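TarM (Staphylococcus aureus subsp. aureus 21178, PDB 4X7R) is a glycosyltransferase-family protein of the GT-B fold, modelled with uridine-5'-diphosphate and (2S)-2,3-dihydroxypropyl 2-acetamido-2-deoxy-alpha-D-glucopyranoside. Local coordinates at residues 2-7 against 32-37; 25-30 against 61-66; 222-227 against 243-248. The protein carries 1 engineered substitution. One frame throughout, in Å; residues are numbered along the deposited sequence.

Contact 1 (2-7 against 32-37); sequences KKIFMM and ADIPAD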
loop_
_atom_site.group_PDB
_atom_site.type_symbol
_atom_site.label_atom_id
_atom_site.label_comp_id
_atom_site.label_asym_id
_atom_site.label_seq_id
_atom_site.Cartn_x
_atom_site.Cartn_y
_atom_site.Cartn_z
ATOM N N LYS A 2 2.368 -20.167 -18.301
ATOM C CA LYS A 2 2.499 -19.627 -16.942
ATOM C C LYS A 2 1.646 -18.386 -16.766
ATOM O O LYS A 2 1.572 -17.550 -17.668
ATOM C CB LYS A 2 3.945 -19.274 -16.598
ATOM C CG LYS A 2 4.826 -20.482 -16.322
ATOM C CD LYS A 2 6.214 -20.009 -15.978
ATOM C CE LYS A 2 7.165 -21.155 -15.772
ATOM N NZ LYS A 2 7.582 -21.778 -17.049
ATOM N N LYS A 3 0.979 -18.286 -15.608
ATOM C CA LYS A 3 0.195 -17.128 -15.201
ATOM C C LYS A 3 0.424 -16.906 -13.720
ATOM O O LYS A 3 0.442 -17.857 -12.935
ATOM C CB LYS A 3 -1.311 -17.246 -15.535
ATOM C CG LYS A 3 -2.035 -15.916 -15.273
ATOM C CD LYS A 3 -3.455 -15.831 -15.814
ATOM C CE LYS A 3 -4.070 -14.518 -15.371
ATOM N NZ LYS A 3 -5.505 -14.395 -15.738
ATOM N N ILE A 4 0.619 -15.639 -13.356
ATOM C CA ILE A 4 0.936 -15.202 -12.004
ATOM C C ILE A 4 -0.176 -14.343 -11.385
ATOM O O ILE A 4 -0.741 -13.465 -12.049
ATOM C CB ILE A 4 2.334 -14.519 -12.024
ATOM C CG1 ILE A 4 3.427 -15.516 -12.496
ATOM C CG2 ILE A 4 2.691 -13.929 -10.672
ATOM C CD1 ILE A 4 4.795 -14.872 -12.765
ATOM N N PHE A 5 -0.459 -14.602 -10.094
ATOM C CA PHE A 5 -1.453 -13.895 -9.279
ATOM C C PHE A 5 -0.745 -13.425 -8.038
ATOM O O PHE A 5 -0.215 -14.224 -7.271
ATOM C CB PHE A 5 -2.651 -14.808 -8.934
ATOM C CG PHE A 5 -3.341 -15.376 -10.155
ATOM C CD1 PHE A 5 -2.866 -16.532 -10.767
ATOM C CD2 PHE A 5 -4.488 -14.773 -10.670
ATOM C CE1 PHE A 5 -3.507 -17.059 -11.900
ATOM C CE2 PHE A 5 -5.124 -15.291 -11.806
ATOM C CZ PHE A 5 -4.630 -16.433 -12.409
ATOM N N MET A 6 -0.673 -12.115 -7.887
ATOM C CA MET A 6 0.076 -11.439 -6.840
ATOM C C MET A 6 -0.868 -10.788 -5.882
ATOM O O MET A 6 -1.603 -9.891 -6.253
ATOM C CB MET A 6 1.080 -10.450 -7.456
ATOM C CG MET A 6 1.917 -11.083 -8.528
ATOM S SD MET A 6 3.208 -10.065 -9.292
ATOM C CE MET A 6 2.380 -8.522 -9.567
ATOM N N MET A 7 -0.856 -11.267 -4.653
ATOM C CA MET A 7 -1.806 -10.925 -3.618
ATOM C C MET A 7 -1.396 -9.895 -2.629
ATOM O O MET A 7 -0.285 -9.922 -2.078
ATOM C CB MET A 7 -2.267 -12.195 -2.918
ATOM C CG MET A 7 -2.991 -13.136 -3.856
ATOM S SD MET A 7 -2.809 -14.828 -3.267
ATOM C CE MET A 7 -3.256 -14.612 -1.601
ATOM N N ALA A 32 8.173 -10.474 -20.335
ATOM C CA ALA A 32 8.785 -11.795 -20.481
ATOM C C ALA A 32 7.710 -12.826 -20.899
ATOM O O ALA A 32 7.970 -14.032 -20.895
ATOM C CB ALA A 32 9.470 -12.196 -19.177
ATOM N N ASP A 33 6.523 -12.327 -21.305
ATOM C CA ASP A 33 5.365 -13.082 -21.764
ATOM C C ASP A 33 4.709 -13.978 -20.714
ATOM O O ASP A 33 4.211 -15.065 -21.029
ATOM C CB ASP A 33 5.628 -13.764 -23.138
ATOM C CG ASP A 33 5.779 -12.765 -24.278
ATOM O OD1 ASP A 33 4.813 -11.992 -24.528
ATOM O OD2 ASP A 33 6.860 -12.740 -24.909
ATOM N N ILE A 34 4.695 -13.492 -19.436
ATOM C CA ILE A 34 4.048 -14.167 -18.320
ATOM C C ILE A 34 2.996 -13.209 -17.732
ATOM O O ILE A 34 3.374 -12.302 -16.989
ATOM C CB ILE A 34 5.020 -14.691 -17.196
ATOM C CG1 ILE A 34 6.191 -15.531 -17.775
ATOM C CG2 ILE A 34 4.242 -15.507 -16.162
ATOM C CD1 ILE A 34 7.472 -15.446 -16.942
ATOM N N PRO A 35 1.687 -13.365 -18.056
ATOM C CA PRO A 35 0.672 -12.504 -17.410
ATOM C C PRO A 35 0.834 -12.608 -15.897
ATOM O O PRO A 35 1.009 -13.713 -15.377
ATOM C CB PRO A 35 -0.674 -13.085 -17.886
ATOM C CG PRO A 35 -0.331 -13.812 -19.160
ATOM C CD PRO A 35 1.058 -14.363 -18.956
ATOM N N ALA A 36 0.931 -11.452 -15.230
ATOM C CA ALA A 36 1.120 -11.345 -13.793
ATOM C C ALA A 36 0.161 -10.301 -13.285
ATOM O O ALA A 36 0.428 -9.100 -13.391
ATOM C CB ALA A 36 2.559 -10.968 -13.467
ATOM N N ASP A 37 -0.981 -10.768 -12.743
ATOM C CA ASP A 37 -2.056 -9.902 -12.258
ATOM C C ASP A 37 -2.123 -9.763 -10.760
ATOM O O ASP A 37 -1.496 -10.534 -10.038
ATOM C CB ASP A 37 -3.391 -10.312 -12.887
ATOM C CG ASP A 37 -3.328 -10.289 -14.419
ATOM O OD1 ASP A 37 -2.964 -9.227 -14.986
ATOM O OD2 ASP A 37 -3.618 -11.328 -15.040
HETATM O O HOH W 1 3.467 -17.423 -19.955
#

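Contact 2 (25-30 against 61-66); sequences RSKEFY and DRRTKM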
loop_
_atom_site.group_PDB
_atom_site.type_symbol
_atom_site.label_atom_id
_atom_site.label_comp_id
_atom_site.label_asym_id
_atom_site.label_seq_id
_atom_site.Cartn_x
_atom_site.Cartn_y
_atom_site.Cartn_z
ATOM N N ARG A 25 6.937 -5.290 -11.039
ATOM C CA ARG A 25 7.093 -6.739 -11.233
ATOM C C ARG A 25 6.112 -7.229 -12.286
ATOM O O ARG A 25 6.457 -8.081 -13.092
ATOM C CB ARG A 25 6.857 -7.504 -9.916
ATOM C CG ARG A 25 7.451 -8.927 -9.962
ATOM C CD ARG A 25 7.030 -9.828 -8.827
ATOM N NE ARG A 25 7.317 -9.234 -7.519
ATOM C CZ ARG A 25 6.480 -9.268 -6.491
ATOM N NH1 ARG A 25 5.297 -9.849 -6.614
ATOM N NH2 ARG A 25 6.809 -8.700 -5.340
ATOM N N SER A 26 4.867 -6.704 -12.264
ATOM C CA SER A 26 3.849 -7.100 -13.245
ATOM C C SER A 26 4.309 -6.706 -14.633
ATOM O O SER A 26 4.253 -7.523 -15.563
ATOM C CB SER A 26 2.510 -6.447 -12.924
ATOM O OG SER A 26 1.611 -6.822 -13.944
ATOM N N LYS A 27 4.808 -5.469 -14.779
ATOM C CA LYS A 27 5.327 -4.982 -16.071
ATOM C C LYS A 27 6.449 -5.905 -16.592
ATOM O O LYS A 27 6.435 -6.279 -17.757
ATOM C CB LYS A 27 5.838 -3.534 -15.954
ATOM C CG LYS A 27 6.405 -3.016 -17.282
ATOM C CD LYS A 27 7.393 -1.910 -17.124
ATOM C CE LYS A 27 8.799 -2.364 -17.418
ATOM N NZ LYS A 27 9.766 -1.798 -16.430
ATOM N N GLU A 28 7.376 -6.309 -15.710
ATOM C CA GLU A 28 8.499 -7.186 -16.098
ATOM C C GLU A 28 8.053 -8.588 -16.509
ATOM O O GLU A 28 8.545 -9.087 -17.511
ATOM C CB GLU A 28 9.599 -7.202 -15.026
ATOM C CG GLU A 28 10.316 -5.864 -14.886
ATOM C CD GLU A 28 11.008 -5.297 -16.120
ATOM O OE1 GLU A 28 11.227 -6.046 -17.101
ATOM O OE2 GLU A 28 11.344 -4.091 -16.096
ATOM N N PHE A 29 7.093 -9.208 -15.760
ATOM C CA PHE A 29 6.592 -10.531 -16.141
ATOM C C PHE A 29 5.826 -10.501 -17.487
ATOM O O PHE A 29 6.025 -11.385 -18.325
ATOM C CB PHE A 29 5.790 -11.193 -15.003
ATOM C CG PHE A 29 6.608 -11.650 -13.804
ATOM C CD1 PHE A 29 7.834 -12.297 -13.978
ATOM C CD2 PHE A 29 6.096 -11.543 -12.509
ATOM C CE1 PHE A 29 8.566 -12.754 -12.874
ATOM C CE2 PHE A 29 6.793 -12.066 -11.420
ATOM C CZ PHE A 29 8.045 -12.623 -11.601
ATOM N N TYR A 30 5.004 -9.459 -17.715
ATOM C CA TYR A 30 4.280 -9.283 -18.971
ATOM C C TYR A 30 5.252 -9.130 -20.145
ATOM O O TYR A 30 5.013 -9.705 -21.205
ATOM C CB TYR A 30 3.323 -8.081 -18.891
ATOM C CG TYR A 30 1.908 -8.461 -18.512
ATOM C CD1 TYR A 30 1.061 -9.078 -19.430
ATOM C CD2 TYR A 30 1.409 -8.191 -17.243
ATOM C CE1 TYR A 30 -0.248 -9.426 -19.086
ATOM C CE2 TYR A 30 0.101 -8.535 -16.887
ATOM C CZ TYR A 30 -0.725 -9.146 -17.815
ATOM O OH TYR A 30 -1.998 -9.514 -17.465
ATOM N N ASP A 61 0.812 -0.661 -14.892
ATOM C CA ASP A 61 0.899 -0.980 -16.329
ATOM C C ASP A 61 -0.518 -1.242 -16.847
ATOM O O ASP A 61 -1.331 -1.839 -16.142
ATOM C CB ASP A 61 1.780 -2.231 -16.532
ATOM C CG ASP A 61 2.153 -2.524 -17.971
ATOM O OD1 ASP A 61 1.334 -3.130 -18.680
ATOM O OD2 ASP A 61 3.308 -2.230 -18.358
ATOM N N ARG A 62 -0.794 -0.819 -18.080
ATOM C CA ARG A 62 -2.090 -0.979 -18.752
ATOM C C ARG A 62 -2.532 -2.451 -18.817
ATOM O O ARG A 62 -3.729 -2.718 -18.772
ATOM C CB ARG A 62 -2.030 -0.406 -20.178
ATOM C CG ARG A 62 -1.490 1.018 -20.274
ATOM C CD ARG A 62 -0.587 1.175 -21.475
ATOM N NE ARG A 62 0.619 0.350 -21.373
ATOM C CZ ARG A 62 1.127 -0.360 -22.375
ATOM N NH1 ARG A 62 0.537 -0.359 -23.566
ATOM N NH2 ARG A 62 2.221 -1.085 -22.193
ATOM N N ARG A 63 -1.560 -3.395 -18.923
ATOM C CA ARG A 63 -1.811 -4.840 -19.037
ATOM C C ARG A 63 -2.178 -5.474 -17.679
ATOM O O ARG A 63 -2.825 -6.520 -17.644
ATOM C CB ARG A 63 -0.579 -5.542 -19.637
ATOM C CG ARG A 63 -0.302 -5.163 -21.107
ATOM C CD ARG A 63 1.102 -5.541 -21.524
ATOM N NE ARG A 63 2.131 -4.856 -20.720
ATOM C CZ ARG A 63 3.444 -5.053 -20.842
ATOM N NH1 ARG A 63 3.914 -5.921 -21.732
ATOM N NH2 ARG A 63 4.296 -4.393 -20.067
ATOM N N THR A 64 -1.766 -4.851 -16.561
ATOM C CA THR A 64 -2.074 -5.402 -15.244
ATOM C C THR A 64 -3.574 -5.340 -14.937
ATOM O O THR A 64 -4.186 -4.268 -14.958
ATOM C CB THR A 64 -1.265 -4.740 -14.143
ATOM O OG1 THR A 64 0.095 -4.638 -14.546
ATOM C CG2 THR A 64 -1.396 -5.468 -12.798
ATOM N N LYS A 65 -4.147 -6.499 -14.628
ATOM C CA LYS A 65 -5.524 -6.609 -14.186
ATOM C C LYS A 65 -5.509 -6.644 -12.671
ATOM O O LYS A 65 -4.548 -7.134 -12.059
ATOM C CB LYS A 65 -6.157 -7.933 -14.669
ATOM C CG LYS A 65 -6.314 -8.068 -16.181
ATOM C CD LYS A 65 -6.916 -9.420 -16.555
ATOM C CE LYS A 65 -6.510 -9.886 -17.945
ATOM N NZ LYS A 65 -5.161 -10.544 -17.949
ATOM N N MET A 66 -6.588 -6.151 -12.062
ATOM C CA MET A 66 -6.826 -6.344 -10.649
ATOM C C MET A 66 -8.045 -7.218 -10.507
ATOM O O MET A 66 -9.134 -6.850 -10.954
ATOM C CB MET A 66 -6.958 -5.061 -9.832
ATOM C CG MET A 66 -7.005 -5.351 -8.328
ATOM S SD MET A 66 -7.832 -4.106 -7.298
ATOM C CE MET A 66 -9.537 -4.134 -8.081
#

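Contact 3 (222-227 against 243-248); sequences IMICDG and QKYGVI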
loop_
_atom_site.group_PDB
_atom_site.type_symbol
_atom_site.label_atom_id
_atom_site.label_comp_id
_atom_site.label_asym_id
_atom_site.label_seq_id
_atom_site.Cartn_x
_atom_site.Cartn_y
_atom_site.Cartn_z
ATOM N N ILE A 222 0.771 -19.655 -10.750
ATOM C CA ILE A 222 1.722 -19.224 -9.714
ATOM C C ILE A 222 1.088 -18.145 -8.848
ATOM O O ILE A 222 0.628 -17.120 -9.365
ATOM C CB ILE A 222 3.070 -18.753 -10.336
ATOM C CG1 ILE A 222 3.747 -19.896 -11.140
ATOM C CG2 ILE A 222 4.017 -18.162 -9.246
ATOM C CD1 ILE A 222 4.520 -19.447 -12.345
ATOM N N MET A 223 1.060 -18.388 -7.530
ATOM C CA MET A 223 0.558 -17.429 -6.554
ATOM C C MET A 223 1.749 -16.818 -5.845
ATOM O O MET A 223 2.652 -17.533 -5.385
ATOM C CB MET A 223 -0.360 -18.105 -5.529
ATOM C CG MET A 223 -1.718 -18.476 -6.115
ATOM S SD MET A 223 -2.769 -19.389 -4.949
ATOM C CE MET A 223 -2.189 -21.028 -5.232
ATOM N N ILE A 224 1.760 -15.490 -5.766
ATOM C CA ILE A 224 2.808 -14.771 -5.047
ATOM C C ILE A 224 2.096 -13.929 -4.026
ATOM O O ILE A 224 1.301 -13.067 -4.393
ATOM C CB ILE A 224 3.752 -13.907 -5.945
ATOM C CG1 ILE A 224 4.518 -14.774 -6.955
ATOM C CG2 ILE A 224 4.733 -13.078 -5.058
ATOM C CD1 ILE A 224 5.268 -13.975 -8.028
ATOM N N CYS A 225 2.368 -14.158 -2.764
ATOM C CA CYS A 225 1.724 -13.358 -1.756
ATOM C C CYS A 225 2.680 -12.281 -1.292
ATOM O O CYS A 225 3.744 -12.589 -0.753
ATOM C CB CYS A 225 1.210 -14.205 -0.599
ATOM S SG CYS A 225 0.448 -13.221 0.715
ATOM N N ASP A 226 2.299 -11.020 -1.533
ATOM C CA ASP A 226 3.055 -9.817 -1.183
ATOM C C ASP A 226 2.608 -9.211 0.135
ATOM O O ASP A 226 3.444 -8.810 0.950
ATOM C CB ASP A 226 2.964 -8.797 -2.324
ATOM C CG ASP A 226 3.851 -9.143 -3.497
ATOM O OD1 ASP A 226 5.091 -9.063 -3.340
ATOM O OD2 ASP A 226 3.307 -9.521 -4.572
ATOM N N GLY A 227 1.300 -9.112 0.340
ATOM C CA GLY A 227 0.770 -8.581 1.596
ATOM C C GLY A 227 0.941 -9.618 2.683
ATOM O O GLY A 227 0.409 -10.721 2.553
ATOM N N GLN A 243 1.638 -23.219 -7.753
ATOM C CA GLN A 243 2.781 -22.811 -6.953
ATOM C C GLN A 243 2.419 -21.703 -5.975
ATOM O O GLN A 243 1.548 -20.853 -6.255
ATOM C CB GLN A 243 3.950 -22.381 -7.854
ATOM C CG GLN A 243 4.320 -23.457 -8.880
ATOM C CD GLN A 243 5.499 -23.076 -9.710
ATOM O OE1 GLN A 243 6.442 -22.453 -9.228
ATOM N NE2 GLN A 243 5.492 -23.489 -10.970
ATOM N N LYS A 244 3.089 -21.720 -4.810
ATOM C CA LYS A 244 2.860 -20.720 -3.759
ATOM C C LYS A 244 4.161 -20.109 -3.288
ATOM O O LYS A 244 5.071 -20.826 -2.847
ATOM C CB LYS A 244 2.066 -21.299 -2.566
ATOM C CG LYS A 244 0.673 -21.835 -2.927
ATOM C CD LYS A 244 -0.045 -22.421 -1.710
ATOM C CE LYS A 244 -1.459 -22.909 -2.015
ATOM N NZ LYS A 244 -2.171 -23.314 -0.763
ATOM N N TYR A 245 4.236 -18.772 -3.350
ATOM C CA TYR A 245 5.413 -18.009 -2.911
ATOM C C TYR A 245 4.973 -16.895 -2.029
ATOM O O TYR A 245 3.912 -16.317 -2.249
ATOM C CB TYR A 245 6.203 -17.393 -4.102
ATOM C CG TYR A 245 6.764 -18.427 -5.048
ATOM C CD1 TYR A 245 7.980 -19.052 -4.785
ATOM C CD2 TYR A 245 6.041 -18.846 -6.158
ATOM C CE1 TYR A 245 8.469 -20.057 -5.617
ATOM C CE2 TYR A 245 6.535 -19.832 -7.013
ATOM C CZ TYR A 245 7.742 -20.444 -6.729
ATOM O OH TYR A 245 8.207 -21.453 -7.527
ATOM N N GLY A 246 5.805 -16.581 -1.052
ATOM C CA GLY A 246 5.573 -15.459 -0.148
ATOM C C GLY A 246 6.728 -14.507 -0.357
ATOM O O GLY A 246 7.873 -14.964 -0.414
ATOM N N VAL A 247 6.449 -13.192 -0.557
ATOM C CA VAL A 247 7.526 -12.199 -0.664
ATOM C C VAL A 247 7.503 -11.373 0.626
ATOM O O VAL A 247 6.482 -10.752 0.927
ATOM C CB VAL A 247 7.477 -11.278 -1.930
ATOM C CG1 VAL A 247 8.545 -10.177 -1.854
ATOM C CG2 VAL A 247 7.624 -12.075 -3.231
ATOM N N ILE A 248 8.611 -11.380 1.382
ATOM C CA ILE A 248 8.764 -10.572 2.599
ATOM C C ILE A 248 9.389 -9.223 2.169
ATOM O O ILE A 248 10.448 -9.181 1.548
ATOM C CB ILE A 248 9.488 -11.348 3.718
ATOM C CG1 ILE A 248 8.470 -12.399 4.301
ATOM C CG2 ILE A 248 9.988 -10.385 4.813
ATOM C CD1 ILE A 248 8.950 -13.379 5.209
HETATM O O HOH W 2 4.966 -10.325 2.986
#

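Contact 1 (2-7 against 32-37)
Ile4 meets Ala36 and Ile34 where two parallel strands begin to run together. CD1 of Ile4 presses on CG2 of Ile34 at 3.5 Å, tighter than carbon pairs usually pack, while CB of Ile4 rests 3.8 Å from CB of Ala36. Ile4 turns CG1 away from its carbonyl carbon (chi1 -61°), and the extended branch carries CD1 to the Ile34 methyl. The backbones interlock through three hydrogen bonds: Ile4 N to Pro35 O at 2.8 Å, Asp37 N to Ile4 O at 2.8 Å, and Met6 N to Asp37 O, also 2.8 Å. Ile4 thus donates to one and accepts from the other of the two residues flanking its bridge partner Ala36, the parallel pattern, here between the first and last elements of the beta-alpha-beta crossover formed by strand 3-7, helix 17-31 and strand 36-40. On the face that bears Phe5 and Asp37, a charged pair forms: the extended Lys3 chain brings CE to 3.2 Å from Asp37 OD2, but its NZ makes only a long salt bridge to that oxygen, 3.7 Å, and is also hydrogen-bonded to Tyr67. Asp37 OD1 is held by Tyr30 OH and Lys65 N. Ahead of the strands, a water donates to Lys2 O and to the carbonyl of Asp33, whose positive phi makes it the C-prime residue of the Schellman motif ending helix 17-31. Farther out, Phe29 covers Ile4 and Ala36, and Leu488 packs on Ile34.

Contact 2 (25-30 against 61-66)
The Tyr30 ring carries CB of Arg63 on one face, a CH-pi contact with the carbon 3.8 Å from the ring centroid and 5° off the normal; Ser26 OG lies at the ring's edge, in plane. The Arg63 guanidinium in turn lays one face over Tyr30 CB, with CZ 3.6 Å from that carbon, and offers its edge to Asp61. The two side chains run antiparallel alongside one another, their planes 32° apart. A bend at chi3 (-61°) turns the arginine back toward the carboxylate, which it grips side-on: NE reaches Asp61 OD1 at 2.8 Å and NH2 reaches Asp61 OD2 at 2.9 Å, both on the syn side though tilted out of the carboxylate plane. OD1 also accepts the backbone N of Arg63 on its anti side, closing an Asx turn within the type I turn 61-64. Two bonds on OD1 and one on OD2 should limit rotation of the carboxylate and hold the guanidinium over Tyr30 CB. Beyond the ring, Ser26 OG and Thr64 OG1 lie 2.7 Å apart, and Lys65 NZ makes a weak bond to Tyr30 OH at 3.4 Å. The hydroxyls of Ser26 and Tyr30 find stronger partners in Ala36 O and Asp37 OD1. Helix 17-31 is thereby tied both to strand 36-40 and to the loop between helix 47-56 and strand 66-68, while Arg63 NH1 forms a salt bridge with Asp31 beyond the helix segment.

Contact 3 (222-227 against 243-248)
Tyr245 N bonds Met223 O, and Met223 N bonds Gln243 O, in a parallel pair of the Rossmann-like sheet, where strands 221-225 and 243-247 belong to a beta-alpha-beta unit connected through helix 231-235. Two more backbone hydrogen bonds, Cys225 N to Tyr245 O and Val247 N to Cys225 O, continue the pairing, while the axes diverge by 20°. Apolar contacts occupy both faces. On one, CG2 of Ile222 comes to the edge of the Tyr245 ring, 3.8 Å from CD2, and CG2 of Ile224 touches CG2 of Val247 at 3.6 Å; Phe491, Leu490 and Trp487 of helix 480-492 pack over these residues. On the other, CE of Met223 lies alongside the Lys244 chain, 3.8 Å from its CG, and the lysine runs on to bond Met234 O through NZ. Polar links finish the arrangement. One water donates to each of two carbonyls, Asp226 O and Val247 O. Asp226 OD1, 3.5 Å from Val247 CB, takes bonds from His249 and Arg25. Two residues apart on the strand, Gln243 and Tyr245 share a face, similar chi1 values (-54° and -62°) send their chains off in like directions, and Tyr245 OH donates to Gln243 OE1 at 2.6 Å, the oxygen lying in the ring plane.

In the fold
All three contacts lie in or against the seven-stranded parallel sheet of one Rossmann-like half of the GT-B fold. Contacts 1 and 3, with centres about 11 Å apart, join successive strands of the order 36-40, 3-7, 221-225, 243-247; contact 3 opens only after contact 1 has closed along the chain. Contact 2, about 8 Å from contact 1 by centres, interleaves with it in sequence, because helix 17-31 connects the two strands of contact 1. The centres of contacts 2 and 3 lie about 16 Å apart, yet Arg25 NH2 spans them with a salt bridge to Asp226 OD1. Contact 3 also approaches a ligand: the side chain of Val247 is about 6 Å from the bound 3YW.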